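Local coordinates for putative uncharacterized protein (PDB 5TPU), which is of unknown function but belongs to the WxcM-like family of the cupin clan and binds thymidine-5'-diphosphate in this crystal, at residues Q62-N76 with W100-V114. The protein carries 3 engineered substitutions. Sequence-based numbering, arbitrary orientation.
Sequences QVLIMMSGSCDIILN and WREMKNFSYGAKLLV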
ATOM      1  N   GLN A  62      11.589  -2.645   5.267  1.00 20.19           N
ATOM      2  CA  GLN A  62      10.482  -1.927   4.638  1.00 19.56           C
ATOM      3  C   GLN A  62      10.711  -1.588   3.165  1.00 21.12           C
ATOM      4  O   GLN A  62      11.843  -1.421   2.708  1.00 22.26           O
ATOM      5  CB  GLN A  62      10.211  -0.614   5.381  1.00 19.37           C
ATOM      6  CG  GLN A  62       9.774  -0.741   6.837  1.00 23.95           C
ATOM      7  CD  GLN A  62      10.142   0.513   7.619  1.00 28.84           C
ATOM      8  OE1 GLN A  62      11.317   0.888   7.701  1.00 31.11           O
ATOM      9  NE2 GLN A  62       9.151   1.195   8.123  1.00 27.05           N
ATOM     10  N   VAL A  63       9.620  -1.409   2.431  1.00 19.15           N
ATOM     11  CA  VAL A  63       9.690  -0.693   1.160  1.00 18.70           C
ATOM     12  C   VAL A  63       8.785   0.505   1.191  1.00 16.59           C
ATOM     13  O   VAL A  63       7.602   0.348   1.460  1.00 18.70           O
ATOM     14  CB  VAL A  63       9.331  -1.607  -0.008  1.00 18.41           C
ATOM     15  CG1 VAL A  63       9.139  -0.794  -1.284  1.00 19.41           C
ATOM     16  CG2 VAL A  63      10.407  -2.660  -0.150  1.00 19.45           C
ATOM     17  N   LEU A  64       9.347   1.675   0.913  1.00 15.55           N
ATOM     18  CA  LEU A  64       8.634   2.970   0.936  1.00 15.28           C
ATOM     19  C   LEU A  64       8.268   3.403  -0.466  1.00 14.96           C
ATOM     20  O   LEU A  64       9.164   3.464  -1.316  1.00 15.34           O
ATOM     21  CB  LEU A  64       9.511   4.074   1.555  1.00 15.58           C
ATOM     22  CG  LEU A  64       9.524   4.172   3.091  1.00 15.26           C
ATOM     23  CD1 LEU A  64       9.926   2.848   3.716  1.00 16.35           C
ATOM     24  CD2 LEU A  64      10.455   5.275   3.534  1.00 15.65           C
ATOM     25  N   ILE A  65       6.999   3.735  -0.712  1.00 14.91           N
ATOM     26  CA  ILE A  65       6.572   4.280  -2.005  1.00 15.19           C
ATOM     27  C   ILE A  65       5.806   5.580  -1.765  1.00 14.88           C
ATOM     28  O   ILE A  65       4.869   5.609  -0.990  1.00 15.10           O
ATOM     29  CB  ILE A  65       5.670   3.247  -2.704  1.00 16.19           C
ATOM     30  CG1 ILE A  65       6.454   1.981  -3.034  1.00 17.61           C
ATOM     31  CG2 ILE A  65       5.035   3.793  -3.975  1.00 15.79           C
ATOM     32  CD1 ILE A  65       5.594   0.742  -3.127  1.00 16.60           C
ATOM     33  N   MET A  66       6.239   6.665  -2.386  1.00 15.09           N
ATOM     34  CA  MET A  66       5.524   7.916  -2.358  1.00 17.46           C
ATOM     35  C   MET A  66       4.347   7.798  -3.330  1.00 18.68           C
ATOM     36  O   MET A  66       4.517   7.975  -4.525  1.00 18.50           O
ATOM     37  CB  MET A  66       6.465   9.067  -2.787  1.00 18.28           C
ATOM     38  CG  MET A  66       6.588  10.220  -1.836  1.00 19.95           C
ATOM     39  SD  MET A  66       6.481   9.838  -0.080  1.00 20.28           S
ATOM     40  CE  MET A  66       5.388  11.162   0.388  1.00 24.53           C
ATOM     41  N   MET A  67       3.184   7.478  -2.793  1.00 18.33           N
ATOM     42  CA  MET A  67       1.949   7.410  -3.552  1.00 22.44           C
ATOM     43  C   MET A  67       1.488   8.749  -4.096  1.00 21.79           C
ATOM     44  O   MET A  67       0.834   8.803  -5.130  1.00 21.83           O
ATOM     45  CB  MET A  67       0.822   6.852  -2.683  1.00 26.78           C
ATOM     46  CG  MET A  67       0.947   5.383  -2.411  1.00 36.29           C
ATOM     47  SD  MET A  67       0.564   4.377  -3.849  1.00 46.41           S
ATOM     48  CE  MET A  67      -0.677   5.302  -4.735  1.00 39.28           C
ATOM     49  N   SER A  68       1.780   9.822  -3.381  1.00 19.98           N
ATOM     50  CA  SER A  68       1.571  11.141  -3.929  1.00 20.46           C
ATOM     51  C   SER A  68       2.455  12.127  -3.251  1.00 17.62           C
ATOM     52  O   SER A  68       2.812  11.943  -2.080  1.00 14.93           O
ATOM     53  CB  SER A  68       0.106  11.573  -3.819  1.00 23.68           C
ATOM     54  OG  SER A  68      -0.244  11.713  -2.480  1.00 28.95           O
ATOM     55  N   GLY A  69       2.872  13.132  -4.028  1.00 15.53           N
ATOM     56  CA  GLY A  69       3.741  14.153  -3.533  1.00 17.03           C
ATOM     57  C   GLY A  69       5.169  13.710  -3.269  1.00 17.36           C
ATOM     58  O   GLY A  69       5.655  12.780  -3.871  1.00 19.98           O
ATOM     59  N   SER A  70       5.816  14.363  -2.327  1.00 17.08           N
ATOM     60  CA  SER A  70       7.205  14.121  -2.133  1.00 17.75           C
ATOM     61  C   SER A  70       7.662  14.263  -0.701  1.00 15.88           C
ATOM     62  O   SER A  70       7.003  14.838   0.157  1.00 16.45           O
ATOM     63  CB  SER A  70       8.057  14.985  -3.054  1.00 17.55           C
ATOM     64  OG  SER A  70       8.050  16.303  -2.594  0.75 17.61           O
ATOM     65  N   CYS A  71       8.825  13.681  -0.466  1.00 16.80           N
ATOM     66  CA  CYS A  71       9.556  13.841   0.793  1.00 18.11           C
ATOM     67  C   CYS A  71      11.027  13.499   0.607  1.00 17.62           C
ATOM     68  O   CYS A  71      11.409  12.973  -0.410  1.00 19.14           O
ATOM     69  CB  CYS A  71       8.969  12.983   1.926  1.00 16.47           C
ATOM     70  SG  CYS A  71       9.411  11.247   1.777  1.00 20.36           S
ATOM     71  N   ASP A  72      11.823  13.841   1.617  1.00 19.75           N
ATOM     72  CA  ASP A  72      13.215  13.471   1.768  1.00 20.30           C
ATOM     73  C   ASP A  72      13.322  12.503   2.925  1.00 24.27           C
ATOM     74  O   ASP A  72      12.688  12.701   3.981  1.00 24.67           O
ATOM     75  CB  ASP A  72      14.078  14.711   2.078  1.00 22.07           C
ATOM     76  CG  ASP A  72      14.055  15.700   0.969  1.00 20.37           C
ATOM     77  OD1 ASP A  72      13.942  15.259  -0.203  1.00 22.62           O
ATOM     78  OD2 ASP A  72      14.111  16.899   1.260  1.00 23.47           O
ATOM     79  N   ILE A  73      14.120  11.463   2.688  1.00 23.32           N
ATOM     80  CA  ILE A  73      14.508  10.475   3.675  1.00 28.61           C
ATOM     81  C   ILE A  73      15.999  10.589   3.793  1.00 24.49           C
ATOM     82  O   ILE A  73      16.725  10.398   2.810  1.00 21.71           O
ATOM     83  CB  ILE A  73      14.275   9.000   3.271  1.00 32.09           C
ATOM     84  CG1 ILE A  73      13.228   8.872   2.170  1.00 38.76           C
ATOM     85  CG2 ILE A  73      14.057   8.147   4.522  1.00 33.83           C
ATOM     86  CD1 ILE A  73      12.026   7.998   2.465  1.00 45.81           C
ATOM     87  N   ILE A  74      16.448  10.890   5.004  1.00 26.37           N
ATOM     88  CA  ILE A  74      17.839  10.770   5.324  1.00 24.52           C
ATOM     89  C   ILE A  74      18.084   9.393   5.926  1.00 22.67           C
ATOM     90  O   ILE A  74      17.522   9.019   6.944  1.00 23.09           O
ATOM     91  CB  ILE A  74      18.248  11.885   6.263  1.00 30.65           C
ATOM     92  CG1 ILE A  74      17.817  13.211   5.650  1.00 35.35           C
ATOM     93  CG2 ILE A  74      19.751  11.827   6.516  1.00 33.06           C
ATOM     94  CD1 ILE A  74      18.493  14.411   6.279  1.00 39.57           C
ATOM     95  N   LEU A  75      18.881   8.605   5.243  1.00 23.22           N
ATOM     96  CA  LEU A  75      19.264   7.295   5.732  1.00 23.74           C
ATOM     97  C   LEU A  75      20.657   7.376   6.357  1.00 25.21           C
ATOM     98  O   LEU A  75      21.483   8.194   5.917  1.00 25.33           O
ATOM     99  CB  LEU A  75      19.292   6.303   4.586  1.00 27.06           C
ATOM    100  CG  LEU A  75      18.005   5.978   3.828  1.00 26.79           C
ATOM    101  CD1 LEU A  75      18.346   5.150   2.599  1.00 27.42           C
ATOM    102  CD2 LEU A  75      17.073   5.173   4.705  1.00 27.90           C
ATOM    103  N   ASN A  76      20.892   6.530   7.366  1.00 24.37           N
ATOM    104  CA  ASN A  76      22.151   6.489   8.099  1.00 26.47           C
ATOM    105  C   ASN A  76      22.491   5.050   8.530  1.00 28.76           C
ATOM    106  O   ASN A  76      21.680   4.363   9.192  1.00 28.25           O
ATOM    107  CB  ASN A  76      22.071   7.418   9.308  1.00 29.01           C
ATOM    108  CG  ASN A  76      23.413   7.609   9.969  1.00 29.41           C
ATOM    109  OD1 ASN A  76      24.095   6.658  10.322  1.00 24.69           O
ATOM    110  ND2 ASN A  76      23.821   8.860  10.084  1.00 31.97           N
ATOM    111  N   TRP A 100      19.088   3.735  10.449  1.00 25.41           N
ATOM    112  CA  TRP A 100      18.566   4.913  11.079  1.00 24.07           C
ATOM    113  C   TRP A 100      17.984   5.676   9.895  1.00 26.38           C
ATOM    114  O   TRP A 100      18.535   5.640   8.774  1.00 24.63           O
ATOM    115  CB  TRP A 100      19.681   5.691  11.711  1.00 21.68           C
ATOM    116  CG  TRP A 100      19.326   6.964  12.336  1.00 21.41           C
ATOM    117  CD1 TRP A 100      19.258   8.212  11.745  1.00 22.57           C
ATOM    118  CD2 TRP A 100      19.076   7.166  13.720  1.00 23.09           C
ATOM    119  NE1 TRP A 100      18.936   9.153  12.688  1.00 22.24           N
ATOM    120  CE2 TRP A 100      18.803   8.533  13.904  1.00 24.13           C
ATOM    121  CE3 TRP A 100      19.004   6.313  14.818  1.00 23.40           C
ATOM    122  CZ2 TRP A 100      18.493   9.069  15.164  1.00 25.73           C
ATOM    123  CZ3 TRP A 100      18.708   6.857  16.053  1.00 25.08           C
ATOM    124  CH2 TRP A 100      18.478   8.209  16.217  1.00 23.51           C
ATOM    125  N   ARG A 101      16.831   6.286  10.120  1.00 23.16           N
ATOM    126  CA  ARG A 101      16.177   7.046   9.049  1.00 24.00           C
ATOM    127  C   ARG A 101      15.335   8.119   9.624  1.00 25.51           C
ATOM    128  O   ARG A 101      14.902   8.057  10.770  1.00 22.91           O
ATOM    129  CB  ARG A 101      15.320   6.175   8.157  1.00 22.40           C
ATOM    130  CG  ARG A 101      13.901   5.943   8.632  1.00 23.42           C
ATOM    131  CD  ARG A 101      13.771   5.176   9.934  1.00 21.77           C
ATOM    132  NE  ARG A 101      14.571   3.952   9.908  1.00 22.65           N
ATOM    133  CZ  ARG A 101      14.186   2.799   9.370  1.00 25.01           C
ATOM    134  NH1 ARG A 101      13.011   2.672   8.744  1.00 26.70           N
ATOM    135  NH2 ARG A 101      14.964   1.747   9.460  1.00 24.64           N
ATOM    136  N   GLU A 102      15.164   9.142   8.814  1.00 28.33           N
ATOM    137  CA  GLU A 102      14.379  10.248   9.202  1.00 29.84           C
ATOM    138  C   GLU A 102      13.741  10.822   7.958  1.00 29.59           C
ATOM    139  O   GLU A 102      14.383  10.985   6.908  1.00 29.75           O
ATOM    140  CB  GLU A 102      15.206  11.196  10.063  1.00 34.18           C
ATOM    141  CG  GLU A 102      15.897  12.388   9.455  1.00 39.00           C
ATOM    142  CD  GLU A 102      15.652  13.618  10.304  1.00 41.63           C
ATOM    143  OE1 GLU A 102      14.484  13.845  10.627  1.00 43.43           O
ATOM    144  OE2 GLU A 102      16.594  14.348  10.658  1.00 46.52           O
ATOM    145  N   MET A 103      12.433  11.025   8.067  1.00 25.49           N
ATOM    146  CA  MET A 103      11.629  11.506   6.944  1.00 23.38           C
ATOM    147  C   MET A 103      11.177  12.943   7.170  1.00 21.75           C
ATOM    148  O   MET A 103      10.681  13.281   8.236  1.00 27.42           O
ATOM    149  CB  MET A 103      10.443  10.609   6.806  1.00 22.90           C
ATOM    150  CG  MET A 103      10.815   9.149   6.870  1.00 24.43           C
ATOM    151  SD  MET A 103       9.605   8.182   6.004  1.00 25.93           S
ATOM    152  CE  MET A 103       8.255   8.015   7.144  1.00 32.47           C
ATOM    153  N   LYS A 104      11.362  13.785   6.172  1.00 20.89           N
ATOM    154  CA  LYS A 104      11.139  15.197   6.318  1.00 21.89           C
ATOM    155  C   LYS A 104      10.728  15.814   4.997  1.00 18.87           C
ATOM    156  O   LYS A 104      10.645  15.123   3.996  1.00 16.89           O
ATOM    157  CB  LYS A 104      12.422  15.866   6.871  1.00 26.16           C
ATOM    158  CG  LYS A 104      13.600  15.894   5.896  1.00 30.55           C
ATOM    159  CD  LYS A 104      14.837  16.618   6.453  1.00 35.27           C
ATOM    160  CE  LYS A 104      15.836  16.806   5.323  1.00 38.55           C
ATOM    161  NZ  LYS A 104      17.015  17.628   5.710  1.00 41.28           N
ATOM    162  N   ASN A 105      10.488  17.124   5.025  1.00 20.01           N
ATOM    163  CA  ASN A 105      10.011  17.885   3.902  1.00 22.52           C
ATOM    164  C   ASN A 105       8.934  17.180   3.106  1.00 18.10           C
ATOM    165  O   ASN A 105       9.018  17.185   1.883  1.00 18.16           O
ATOM    166  CB  ASN A 105      11.178  18.200   2.956  1.00 25.93           C
ATOM    167  CG  ASN A 105      12.238  19.015   3.630  1.00 31.26           C
ATOM    168  OD1 ASN A 105      11.923  20.001   4.296  1.00 35.60           O
ATOM    169  ND2 ASN A 105      13.504  18.600   3.490  1.00 34.18           N
ATOM    170  N   PHE A 106       7.944  16.591   3.770  1.00 15.45           N
ATOM    171  CA  PHE A 106       6.781  16.058   3.043  1.00 17.42           C
ATOM    172  C   PHE A 106       6.100  17.229   2.357  1.00 15.33           C
ATOM    173  O   PHE A 106       5.866  18.241   2.995  1.00 17.32           O
ATOM    174  CB  PHE A 106       5.775  15.364   3.957  1.00 16.62           C
ATOM    175  CG  PHE A 106       6.249  14.041   4.446  1.00 16.74           C
ATOM    176  CD1 PHE A 106       7.167  13.970   5.480  1.00 16.72           C
ATOM    177  CD2 PHE A 106       5.833  12.885   3.853  1.00 16.41           C
ATOM    178  CE1 PHE A 106       7.632  12.758   5.918  1.00 18.32           C
ATOM    179  CE2 PHE A 106       6.246  11.654   4.326  1.00 16.06           C
ATOM    180  CZ  PHE A 106       7.162  11.583   5.346  1.00 17.08           C
ATOM    181  N   SER A 107       5.833  17.129   1.070  1.00 16.18           N
ATOM    182  CA  SER A 107       4.956  18.125   0.478  1.00 16.60           C
ATOM    183  C   SER A 107       3.574  18.025   1.161  1.00 17.46           C
ATOM    184  O   SER A 107       3.207  16.988   1.730  1.00 15.23           O
ATOM    185  CB  SER A 107       4.872  17.933  -1.017  1.00 16.79           C
ATOM    186  OG  SER A 107       4.288  16.703  -1.318  1.00 16.08           O
ATOM    187  N   TYR A 108       2.860  19.140   1.209  1.00 15.59           N
ATOM    188  CA  TYR A 108       1.623  19.192   1.949  1.00 17.14           C
ATOM    189  C   TYR A 108       0.631  18.147   1.458  1.00 17.81           C
ATOM    190  O   TYR A 108       0.343  18.099   0.286  1.00 17.61           O
ATOM    191  CB  TYR A 108       0.988  20.541   1.732  1.00 18.01           C
ATOM    192  CG  TYR A 108      -0.232  20.731   2.564  1.00 18.99           C
ATOM    193  CD1 TYR A 108      -0.118  21.231   3.831  1.00 20.49           C
ATOM    194  CD2 TYR A 108      -1.521  20.433   2.073  1.00 18.78           C
ATOM    195  CE1 TYR A 108      -1.224  21.427   4.622  1.00 20.86           C
ATOM    196  CE2 TYR A 108      -2.634  20.650   2.841  1.00 17.65           C
ATOM    197  CZ  TYR A 108      -2.484  21.141   4.109  1.00 19.64           C
ATOM    198  OH  TYR A 108      -3.556  21.368   4.935  1.00 24.33           O
ATOM    199  N   GLY A 109       0.163  17.291   2.355  1.00 16.97           N
ATOM    200  CA  GLY A 109      -0.769  16.271   2.007  1.00 16.47           C
ATOM    201  C   GLY A 109      -0.159  15.125   1.248  1.00 16.28           C
ATOM    202  O   GLY A 109      -0.886  14.305   0.738  1.00 14.48           O
ATOM    203  N   ALA A 110       1.157  14.998   1.225  1.00 15.94           N
ATOM    204  CA  ALA A 110       1.767  13.875   0.536  1.00 15.84           C
ATOM    205  C   ALA A 110       1.413  12.569   1.215  1.00 14.62           C
ATOM    206  O   ALA A 110       1.089  12.556   2.393  1.00 15.26           O
ATOM    207  CB  ALA A 110       3.275  14.019   0.494  1.00 17.46           C
ATOM    208  N   LYS A 111       1.477  11.488   0.450  1.00 14.47           N
ATOM    209  CA  LYS A 111       1.071  10.181   0.907  1.00 17.66           C
ATOM    210  C   LYS A 111       2.137   9.151   0.687  1.00 14.79           C
ATOM    211  O   LYS A 111       2.593   8.945  -0.420  1.00 17.82           O
ATOM    212  CB  LYS A 111      -0.222   9.723   0.231  1.00 19.17           C
ATOM    213  CG  LYS A 111      -1.365  10.713   0.417  1.00 25.47           C
ATOM    214  CD  LYS A 111      -2.710  10.170  -0.105  1.00 32.44           C
ATOM    215  CE  LYS A 111      -3.757  11.268  -0.355  1.00 34.84           C
ATOM    216  NZ  LYS A 111      -3.180  12.367  -1.201  1.00 40.04           N
ATOM    217  N   LEU A 112       2.480   8.461   1.751  1.00 13.25           N
ATOM    218  CA  LEU A 112       3.532   7.478   1.736  1.00 12.30           C
ATOM    219  C   LEU A 112       2.959   6.119   2.061  1.00 11.78           C
ATOM    220  O   LEU A 112       2.351   5.967   3.086  1.00 13.06           O
ATOM    221  CB  LEU A 112       4.533   7.842   2.801  1.00 12.33           C
ATOM    222  CG  LEU A 112       5.639   6.824   3.117  1.00 12.28           C
ATOM    223  CD1 LEU A 112       6.569   6.594   1.942  1.00 11.90           C
ATOM    224  CD2 LEU A 112       6.383   7.418   4.288  1.00 12.23           C
ATOM    225  N   LEU A 113       3.197   5.153   1.187  1.00 11.97           N
ATOM    226  CA  LEU A 113       2.892   3.764   1.357  1.00 12.63           C
ATOM    227  C   LEU A 113       4.131   3.001   1.821  1.00 13.98           C
ATOM    228  O   LEU A 113       5.247   3.201   1.294  1.00 14.32           O
ATOM    229  CB  LEU A 113       2.382   3.176   0.054  1.00 14.08           C
ATOM    230  CG  LEU A 113       2.052   1.674   0.128  1.00 14.58           C
ATOM    231  CD1 LEU A 113       0.852   1.458   1.032  1.00 15.47           C
ATOM    232  CD2 LEU A 113       1.755   1.143  -1.270  1.00 14.17           C
ATOM    233  N   VAL A 114       3.940   2.171   2.837  1.00 14.57           N
ATOM    234  CA  VAL A 114       5.040   1.388   3.413  1.00 16.49           C
ATOM    235  C   VAL A 114       4.630  -0.036   3.546  1.00 17.74           C
ATOM    236  O   VAL A 114       3.585  -0.303   4.089  1.00 17.04           O
ATOM    237  CB  VAL A 114       5.542   1.896   4.766  1.00 16.82           C
ATOM    238  CG1 VAL A 114       6.666   0.995   5.227  1.00 19.64           C
ATOM    239  CG2 VAL A 114       6.025   3.327   4.672  1.00 15.39           C
TER
HETATM  240  O   HOH W   1      13.484  -0.880   7.848  1.00 27.17           O
HETATM  241  O   HOH W   2      10.086  16.787  -0.478  1.00 34.89           O
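Cys71 lies over one face of the Phe106 ring, its CB 3.7 Å from the ring centroid and close to the ring normal; SG hangs farther off over the ring, a sulfur-aromatic contact. With chi1 at 76°, SG is tucked in between the two backbone branches and stays above the ring. Met66 brings its CE to Ala110 CB at 3.6 Å and obliquely to the same ring, while its SD meets Leu112 CD1. Leu64 runs alongside Val114, its CG and CD1 against the valine methyls, and its CD2 reaches Met103 SD at 3.9 Å, so side chains of two sheets meet inside a cupin-type beta sandwich. Both segments bend together, pairing antiparallel as 62-66 with 111-114 and as 71-76 with 100-104. Near the corner at Met67, a classic beta bulge sets Met67 and Ser68 together opposite Lys111. Beyond it, Ser107 OG accepts from Ser70 N (3.0 Å) and Ser107 N donates to Ser70 O (2.7 Å), tying the start of the type II turn 107-110 to the chain just past the corner. At the polar edge Asn105 ND2 hydrogen-bonds to Asp72 OD2 on its anti side at 2.9 Å, the carboxylate and amide planes nearly perpendicular. At the other end Arg101, folded back by chi2 -64° and chi3 -50°, gives a distinctly bent hydrogen bond from NH1 to Gln62 OE1 (2.7 Å), in both the guanidinium and the carbonyl plane. This bond bridges the two sheets near a bound thymidine-5'-diphosphate, about 6 Å from the Gln62 side chain. Strands 91-95 and 39-44 flank the first pair, 81-86 and 55-57 the second, and Met67 and Leu113 pack against their counterparts in the second subunit.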